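Local coordinates for protein mini spindles (Drosophila melanogaster, PDB 5VJC) that probably binds tubulin through TOG domains built of HEAT repeats and so promotes microtubule dynamics and the formation of the mitotic spindle, at residues L18-Q22 against K23-L27; L165-P168 against F169-F173; A216-I219 against S220-D223. All coordinates share one frame; numbering follows the deposited sequence.

How the contacts relate
The three contacts follow one another along a single all-helical chain, and each lies where a helix ends or begins. Contact 1 closes helix 13-22 with a Schellman motif, contact 2 is the short link between helices 150-166 and 169-178, and contact 3 joins helix 209-217 to helix 224-241. Contacts 2 and 3 both belong to the TOG domain; their centres are about 26 Å apart and their nearest atoms about 10 Å. The centre of contact 1 lies about 23 Å from that of contact 2, their nearest atoms about 10 Å apart, and about 40 Å from that of contact 3. None touches another, and contact 2 sits closest to the centre of the chain, its own centre about 10 Å away.

Contact 1: residues L18-Q22 against K23-L27; sequences LLDEQ and KMKVL
Lys-23, Asp-20 and Glu-21 carry this contact, in which the last turn of helix 13-22 is closed by the residues just after it. The amide of Lys-23 makes the final helical bond, N to Leu-19 O at 2.8 Å, and the aliphatic chain of Lys-23 runs past the same carbonyl, Lys-23 CG 3.3 Å from Leu-19 O. Met-24 then takes a positive phi of 68° and turns the chain back in a Schellman motif: Lys-25 N bonds Asp-20 O at 2.8 Å, while Met-24 N meets Glu-21 O from above the carbonyl plane. Beyond the turn, Val-26 CG2 lies against the helix, 3.9 Å from Asp-20 CB, and Val-26 also touches Leu-41 of helix 36-48. With CG anti to the backbone N (chi1 -155°) and the chain extended, Glu-21 carries its carboxylate toward Leu-27, where a water joins OE2 to Leu-27 O; Trp-29 N also bonds OE2, and Asn-132 holds OE1. The side chains of Asp-20 and Lys-25 cross at about a right angle, and Gln-16 bonds Asp-20 OD1. With Asp-20 OD1 and Lys-25 NZ 4.9 Å apart and a water bridging them, any attraction of the two charges is probably relayed by that water and not by direct contact.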
loop_
_atom_site.group_PDB
_atom_site.type_symbol
_atom_site.label_atom_id
_atom_site.label_comp_id
_atom_site.label_asym_id
_atom_site.label_seq_id
_atom_site.Cartn_x
_atom_site.Cartn_y
_atom_site.Cartn_z
ATOM N N LEU A 18 6.379 -15.912 10.938
ATOM C CA LEU A 18 5.111 -15.398 11.433
ATOM C C LEU A 18 5.013 -15.615 12.950
ATOM O O LEU A 18 4.642 -14.703 13.691
ATOM C CB LEU A 18 3.931 -16.063 10.713
ATOM C CG LEU A 18 3.744 -15.811 9.213
ATOM C CD1 LEU A 18 2.677 -16.739 8.643
ATOM C CD2 LEU A 18 3.369 -14.365 8.950
ATOM N N LEU A 19 5.374 -16.811 13.411
ATOM C CA LEU A 19 5.385 -17.092 14.861
ATOM C C LEU A 19 6.350 -16.175 15.624
ATOM O O LEU A 19 5.994 -15.616 16.674
ATOM C CB LEU A 19 5.745 -18.561 15.124
ATOM C CG LEU A 19 4.616 -19.516 14.731
ATOM C CD1 LEU A 19 5.077 -20.954 14.806
ATOM C CD2 LEU A 19 3.386 -19.281 15.615
ATOM N N ASP A 20 7.564 -16.025 15.105
ATOM C CA ASP A 20 8.537 -15.098 15.697
ATOM C C ASP A 20 7.929 -13.721 15.918
ATOM O O ASP A 20 8.085 -13.137 16.985
ATOM C CB ASP A 20 9.790 -14.968 14.826
ATOM C CG ASP A 20 10.690 -16.190 14.909
ATOM O OD1 ASP A 20 10.450 -17.035 15.801
ATOM O OD2 ASP A 20 11.607 -16.320 14.057
ATOM N N GLU A 21 7.217 -13.197 14.919
ATOM C CA GLU A 21 6.666 -11.855 15.064
ATOM C C GLU A 21 5.527 -11.832 16.087
ATOM O O GLU A 21 5.484 -10.945 16.952
ATOM C CB GLU A 21 6.178 -11.303 13.712
ATOM C CG GLU A 21 6.153 -9.763 13.641
ATOM C CD GLU A 21 5.739 -9.211 12.270
ATOM O OE1 GLU A 21 4.559 -9.341 11.919
ATOM O OE2 GLU A 21 6.590 -8.635 11.549
ATOM N N GLN A 22 4.607 -12.797 15.988
ATOM C CA GLN A 22 3.470 -12.855 16.901
ATOM C C GLN A 22 3.955 -13.002 18.345
ATOM O O GLN A 22 3.387 -12.412 19.275
ATOM C CB GLN A 22 2.523 -14.016 16.548
ATOM C CG GLN A 22 1.773 -13.824 15.224
ATOM C CD GLN A 22 1.341 -12.389 15.016
ATOM O OE1 GLN A 22 1.988 -11.639 14.277
ATOM N NE2 GLN A 22 0.252 -11.991 15.675
ATOM N N LYS A 23 5.004 -13.789 18.520
ATOM C CA LYS A 23 5.503 -14.071 19.864
ATOM C C LYS A 23 6.481 -13.013 20.366
ATOM O O LYS A 23 7.066 -13.182 21.428
ATOM C CB LYS A 23 6.163 -15.454 19.898
ATOM C CG LYS A 23 5.210 -16.600 19.764
ATOM C CD LYS A 23 5.968 -17.891 19.556
ATOM C CE LYS A 23 5.203 -19.057 20.131
ATOM N NZ LYS A 23 5.121 -18.962 21.638
ATOM N N MET A 24 6.668 -11.934 19.600
ATOM C CA MET A 24 7.531 -10.812 19.994
ATOM C C MET A 24 9.019 -11.163 20.030
ATOM O O MET A 24 9.768 -10.526 20.751
ATOM C CB MET A 24 7.154 -10.253 21.384
ATOM C CG MET A 24 5.684 -10.000 21.659
ATOM S SD MET A 24 5.027 -8.692 20.628
ATOM C CE MET A 24 3.380 -8.471 21.317
ATOM N N LYS A 25 9.451 -12.155 19.264
ATOM C CA LYS A 25 10.866 -12.520 19.227
ATOM C C LYS A 25 11.661 -11.703 18.210
ATOM O O LYS A 25 12.894 -11.659 18.259
ATOM C CB LYS A 25 11.010 -14.007 18.932
ATOM C CG LYS A 25 10.447 -14.888 20.052
ATOM C CD LYS A 25 10.554 -16.358 19.707
ATOM C CE LYS A 25 9.766 -17.223 20.694
ATOM N NZ LYS A 25 9.985 -18.675 20.429
ATOM N N VAL A 26 10.953 -11.059 17.286
ATOM C CA VAL A 26 11.585 -10.162 16.329
ATOM C C VAL A 26 10.732 -8.919 16.214
ATOM O O VAL A 26 9.538 -8.944 16.531
ATOM C CB VAL A 26 11.743 -10.791 14.934
ATOM C CG1 VAL A 26 12.655 -12.020 14.990
ATOM C CG2 VAL A 26 10.345 -11.128 14.354
ATOM N N LEU A 27 11.345 -7.832 15.764
ATOM C CA LEU A 27 10.629 -6.577 15.574
ATOM C C LEU A 27 9.426 -6.747 14.666
ATOM O O LEU A 27 9.506 -7.392 13.624
ATOM C CB LEU A 27 11.561 -5.511 14.989
ATOM C CG LEU A 27 12.695 -5.106 15.927
ATOM C CD1 LEU A 27 13.734 -4.260 15.217
ATOM C CD2 LEU A 27 12.118 -4.357 17.115
HETATM O O HOH W 1 8.931 -18.312 17.720
HETATM O O HOH W 2 9.149 -8.601 11.200
HETATM O O HOH W 3 7.090 -8.519 17.258
#

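Contact 2: residues L165-P168 against F169-F173; sequences LVFP and FVKVF
Swung away from its own backbone N (chi1 -174°), the ring of Phe-167 lies against the aliphatic part of Lys-171 in the first turn of helix 169-178 and meets Val-172 at its edge. Phe-167 CE2 lies 3.8 Å from Lys-171 CB, and Phe-167 CZ is equally near Lys-171 CD, the two side chains crossing at about a right angle. Val-172 brings CG2 into the plane of the ring, 4.0 Å from Phe-167 CD2, and also rests on Leu-160 and Ile-164 of the preceding helix. One face of the ring is taken by the next residue, Pro-168, whose CD sits over the rim. This tight link between helices 150-166 and 169-178 belongs to the helical array of the HEAT-repeat TOG fold, and Pro-168 stands at the N-cap position of the second helix. The Pro-168 carbonyl starts the helical bonding: Val-172 N reaches Pro-168 O at 3.1 Å, in the carbonyl plane, and Lys-171 N adds a weak bond to the same oxygen. Alongside, the proline ring and the Lys-171 chain point the same way, Pro-168 CB lying 3.8 Å from Lys-171 CG. Past this run the lysine bends at chi4 (-60°), and NZ forms a long, weak ion pair with Glu-131.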
loop_
_atom_site.group_PDB
_atom_site.type_symbol
_atom_site.label_atom_id
_atom_site.label_comp_id
_atom_site.label_asym_id
_atom_site.label_seq_id
_atom_site.Cartn_x
_atom_site.Cartn_y
_atom_site.Cartn_z
ATOM N N LEU A 165 -7.863 -7.580 -3.520
ATOM C CA LEU A 165 -8.464 -8.841 -3.943
ATOM C C LEU A 165 -7.953 -10.011 -3.100
ATOM O O LEU A 165 -8.571 -11.070 -3.083
ATOM C CB LEU A 165 -8.179 -9.095 -5.424
ATOM C CG LEU A 165 -8.648 -7.942 -6.332
ATOM C CD1 LEU A 165 -8.263 -8.164 -7.794
ATOM C CD2 LEU A 165 -10.152 -7.747 -6.184
ATOM N N VAL A 166 -6.837 -9.822 -2.396
ATOM C CA VAL A 166 -6.244 -10.917 -1.624
ATOM C C VAL A 166 -5.989 -10.559 -0.156
ATOM O O VAL A 166 -5.295 -11.288 0.549
ATOM C CB VAL A 166 -4.906 -11.398 -2.231
ATOM C CG1 VAL A 166 -5.127 -12.094 -3.579
ATOM C CG2 VAL A 166 -3.873 -10.230 -2.334
ATOM N N PHE A 167 -6.596 -9.471 0.297
ATOM C CA PHE A 167 -6.402 -8.940 1.637
ATOM C C PHE A 167 -7.651 -8.113 1.954
ATOM O O PHE A 167 -8.201 -7.493 1.042
ATOM C CB PHE A 167 -5.105 -8.105 1.689
ATOM C CG PHE A 167 -4.736 -7.632 3.061
ATOM C CD1 PHE A 167 -4.301 -8.531 4.021
ATOM C CD2 PHE A 167 -4.815 -6.291 3.392
ATOM C CE1 PHE A 167 -3.972 -8.101 5.297
ATOM C CE2 PHE A 167 -4.476 -5.860 4.665
ATOM C CZ PHE A 167 -4.062 -6.759 5.612
ATOM N N PRO A 168 -8.125 -8.107 3.219
ATOM C CA PRO A 168 -9.440 -7.485 3.484
ATOM C C PRO A 168 -9.579 -6.019 3.039
ATOM O O PRO A 168 -8.771 -5.168 3.424
ATOM C CB PRO A 168 -9.568 -7.598 5.006
ATOM C CG PRO A 168 -8.791 -8.849 5.335
ATOM C CD PRO A 168 -7.578 -8.745 4.433
ATOM N N PHE A 169 -10.606 -5.739 2.233
ATOM C CA PHE A 169 -10.776 -4.407 1.677
ATOM C C PHE A 169 -11.088 -3.428 2.797
ATOM O O PHE A 169 -10.679 -2.285 2.715
ATOM C CB PHE A 169 -11.855 -4.361 0.552
ATOM C CG PHE A 169 -13.208 -4.928 0.930
ATOM C CD1 PHE A 169 -14.160 -4.138 1.572
ATOM C CD2 PHE A 169 -13.551 -6.224 0.576
ATOM C CE1 PHE A 169 -15.416 -4.648 1.904
ATOM C CE2 PHE A 169 -14.811 -6.751 0.905
ATOM C CZ PHE A 169 -15.743 -5.959 1.567
ATOM N N VAL A 170 -11.706 -3.885 3.889
ATOM C CA VAL A 170 -11.942 -2.967 5.004
ATOM C C VAL A 170 -10.594 -2.513 5.618
ATOM O O VAL A 170 -10.418 -1.335 5.956
ATOM C CB VAL A 170 -12.856 -3.590 6.081
ATOM C CG1 VAL A 170 -12.743 -2.844 7.391
ATOM C CG2 VAL A 170 -14.307 -3.621 5.608
ATOM N N LYS A 171 -9.624 -3.420 5.692
ATOM C CA LYS A 171 -8.308 -3.058 6.229
ATOM C C LYS A 171 -7.582 -2.080 5.304
ATOM O O LYS A 171 -6.976 -1.124 5.770
ATOM C CB LYS A 171 -7.458 -4.299 6.466
ATOM C CG LYS A 171 -8.024 -5.210 7.542
ATOM C CD LYS A 171 -7.078 -6.344 7.870
ATOM C CE LYS A 171 -7.534 -7.085 9.132
ATOM N NZ LYS A 171 -7.575 -6.154 10.301
ATOM N N VAL A 172 -7.667 -2.300 3.994
ATOM C CA VAL A 172 -7.060 -1.378 3.034
ATOM C C VAL A 172 -7.697 0.004 3.136
ATOM O O VAL A 172 -6.990 1.031 3.129
ATOM C CB VAL A 172 -7.172 -1.907 1.597
ATOM C CG1 VAL A 172 -6.653 -0.861 0.592
ATOM C CG2 VAL A 172 -6.382 -3.217 1.466
ATOM N N PHE A 173 -9.026 0.034 3.248
ATOM C CA PHE A 173 -9.739 1.289 3.436
ATOM C C PHE A 173 -9.147 2.047 4.624
ATOM O O PHE A 173 -8.869 3.242 4.511
ATOM C CB PHE A 173 -11.247 1.070 3.640
ATOM C CG PHE A 173 -12.040 2.360 3.731
ATOM C CD1 PHE A 173 -12.538 2.966 2.587
ATOM C CD2 PHE A 173 -12.276 2.958 4.954
ATOM C CE1 PHE A 173 -13.271 4.140 2.666
ATOM C CE2 PHE A 173 -12.984 4.146 5.034
ATOM C CZ PHE A 173 -13.476 4.733 3.899
#

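Contact 3: residues A216-I219 against S220-D223; sequences ARQI and SDRD
Ser-220 turns its hydroxyl back onto Arg-217, in the last part of helix 209-217, and donates from Ser-220 OG to Arg-217 O at 3.0 Å. The torsion behind this places OG between the backbone N and the carbonyl carbon (chi1 58°), which swings it over the turn just completed. The approach is close to the line of the carbonyl, with a C=O...OG angle of 158° and the donor a little off the carbonyl plane.

The next carbonyl is met differently. Asp-221 N bonds Gln-218 O at 3.2 Å from above the carbonyl plane and away from a lone pair, although the N-H itself points well at the oxygen. The turn also brings Asp-221 CB to 3.3 Å from Gln-218 O. From here the side chains of Gln-218 and Asp-221 run side by side in the same direction, with amide and carboxylate planes 35° apart. Gln-218 OE1 and Asp-221 OD2 stand 4.0 Å from each other without bonding. OD2 is instead engaged in a salt bridge with Arg-188 of helix 185-202, a helix that Gln-218 also touches, so both side chains lean onto the same neighbour. Ile-219 packs on Leu-231 of helix 224-241, which Gln-218 also touches, and on Leu-252.

The other carboxylate oxygen of Asp-221 works forward along the chain: Asp-221 OD1 accepts from Asp-223 N at 2.8 Å, on the anti side of the carboxylate. Asp-223 in turn stands at the N-cap of helix 224-241, its OD1 bonded to Ser-225 N. An Asx turn at Asp-221 leading into an aspartate N-cap thus makes the link between helices 209-217 and 224-241 in this HEAT-repeat TOG domain.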
loop_
_atom_site.group_PDB
_atom_site.type_symbol
_atom_site.label_atom_id
_atom_site.label_comp_id
_atom_site.label_asym_id
_atom_site.label_seq_id
_atom_site.Cartn_x
_atom_site.Cartn_y
_atom_site.Cartn_z
ATOM N N ALA A 216 -14.776 14.710 5.345
ATOM C CA ALA A 216 -15.389 16.031 5.182
ATOM C C ALA A 216 -14.497 17.162 5.727
ATOM O O ALA A 216 -14.467 18.261 5.165
ATOM C CB ALA A 216 -16.771 16.060 5.854
ATOM N N ARG A 217 -13.757 16.876 6.796
ATOM C CA ARG A 217 -12.801 17.828 7.354
ATOM C C ARG A 217 -11.823 18.359 6.304
ATOM O O ARG A 217 -11.363 19.499 6.395
ATOM C CB ARG A 217 -12.014 17.187 8.498
ATOM C CG ARG A 217 -12.793 17.035 9.790
ATOM C CD ARG A 217 -11.934 16.371 10.858
ATOM N NE ARG A 217 -12.635 16.224 12.137
ATOM C CZ ARG A 217 -12.708 17.175 13.068
ATOM N NH1 ARG A 217 -12.124 18.354 12.869
ATOM N NH2 ARG A 217 -13.363 16.950 14.200
ATOM N N GLN A 218 -11.519 17.534 5.303
ATOM C CA GLN A 218 -10.543 17.887 4.276
ATOM C C GLN A 218 -11.074 18.913 3.272
ATOM O O GLN A 218 -10.328 19.418 2.428
ATOM C CB GLN A 218 -10.091 16.625 3.530
ATOM C CG GLN A 218 -9.492 15.571 4.433
ATOM C CD GLN A 218 -8.181 16.023 5.031
ATOM O OE1 GLN A 218 -7.382 16.676 4.366
ATOM N NE2 GLN A 218 -7.962 15.706 6.292
ATOM N N ILE A 219 -12.363 19.212 3.346
ATOM C CA ILE A 219 -12.952 20.137 2.389
ATOM C C ILE A 219 -12.421 21.558 2.612
ATOM O O ILE A 219 -12.242 22.320 1.663
ATOM C CB ILE A 219 -14.490 20.103 2.462
ATOM C CG1 ILE A 219 -14.997 18.774 1.893
ATOM C CG2 ILE A 219 -15.095 21.255 1.676
ATOM C CD1 ILE A 219 -16.506 18.575 2.006
ATOM N N SER A 220 -12.114 21.879 3.862
ATOM C CA SER A 220 -11.616 23.198 4.217
ATOM C C SER A 220 -10.111 23.367 3.981
ATOM O O SER A 220 -9.540 24.402 4.327
ATOM C CB SER A 220 -11.938 23.499 5.677
ATOM O OG SER A 220 -11.380 22.507 6.525
ATOM N N ASP A 221 -9.471 22.354 3.401
ATOM C CA ASP A 221 -8.031 22.409 3.146
ATOM C C ASP A 221 -7.691 23.614 2.272
ATOM O O ASP A 221 -8.467 23.987 1.394
ATOM C CB ASP A 221 -7.547 21.121 2.477
ATOM C CG ASP A 221 -6.044 20.939 2.579
ATOM O OD1 ASP A 221 -5.304 21.568 1.791
ATOM O OD2 ASP A 221 -5.602 20.167 3.447
ATOM N N ARG A 222 -6.537 24.226 2.515
ATOM C CA ARG A 222 -6.152 25.408 1.750
ATOM C C ARG A 222 -5.708 25.016 0.351
ATOM O O ARG A 222 -5.938 25.756 -0.613
ATOM C CB ARG A 222 -5.046 26.188 2.463
ATOM C CG ARG A 222 -5.501 27.554 2.958
ATOM C CD ARG A 222 -4.547 28.143 3.991
ATOM N NE ARG A 222 -5.261 28.990 4.944
ATOM C CZ ARG A 222 -4.686 29.897 5.729
ATOM N NH1 ARG A 222 -3.376 30.096 5.678
ATOM N NH2 ARG A 222 -5.427 30.614 6.563
ATOM N N ASP A 223 -5.079 23.847 0.246
ATOM C CA ASP A 223 -4.658 23.318 -1.044
ATOM C C ASP A 223 -5.886 22.957 -1.867
ATOM O O ASP A 223 -6.701 22.120 -1.458
ATOM C CB ASP A 223 -3.742 22.101 -0.857
ATOM C CG ASP A 223 -3.092 21.656 -2.149
ATOM O OD1 ASP A 223 -3.770 20.990 -2.961
ATOM O OD2 ASP A 223 -1.900 21.971 -2.350
#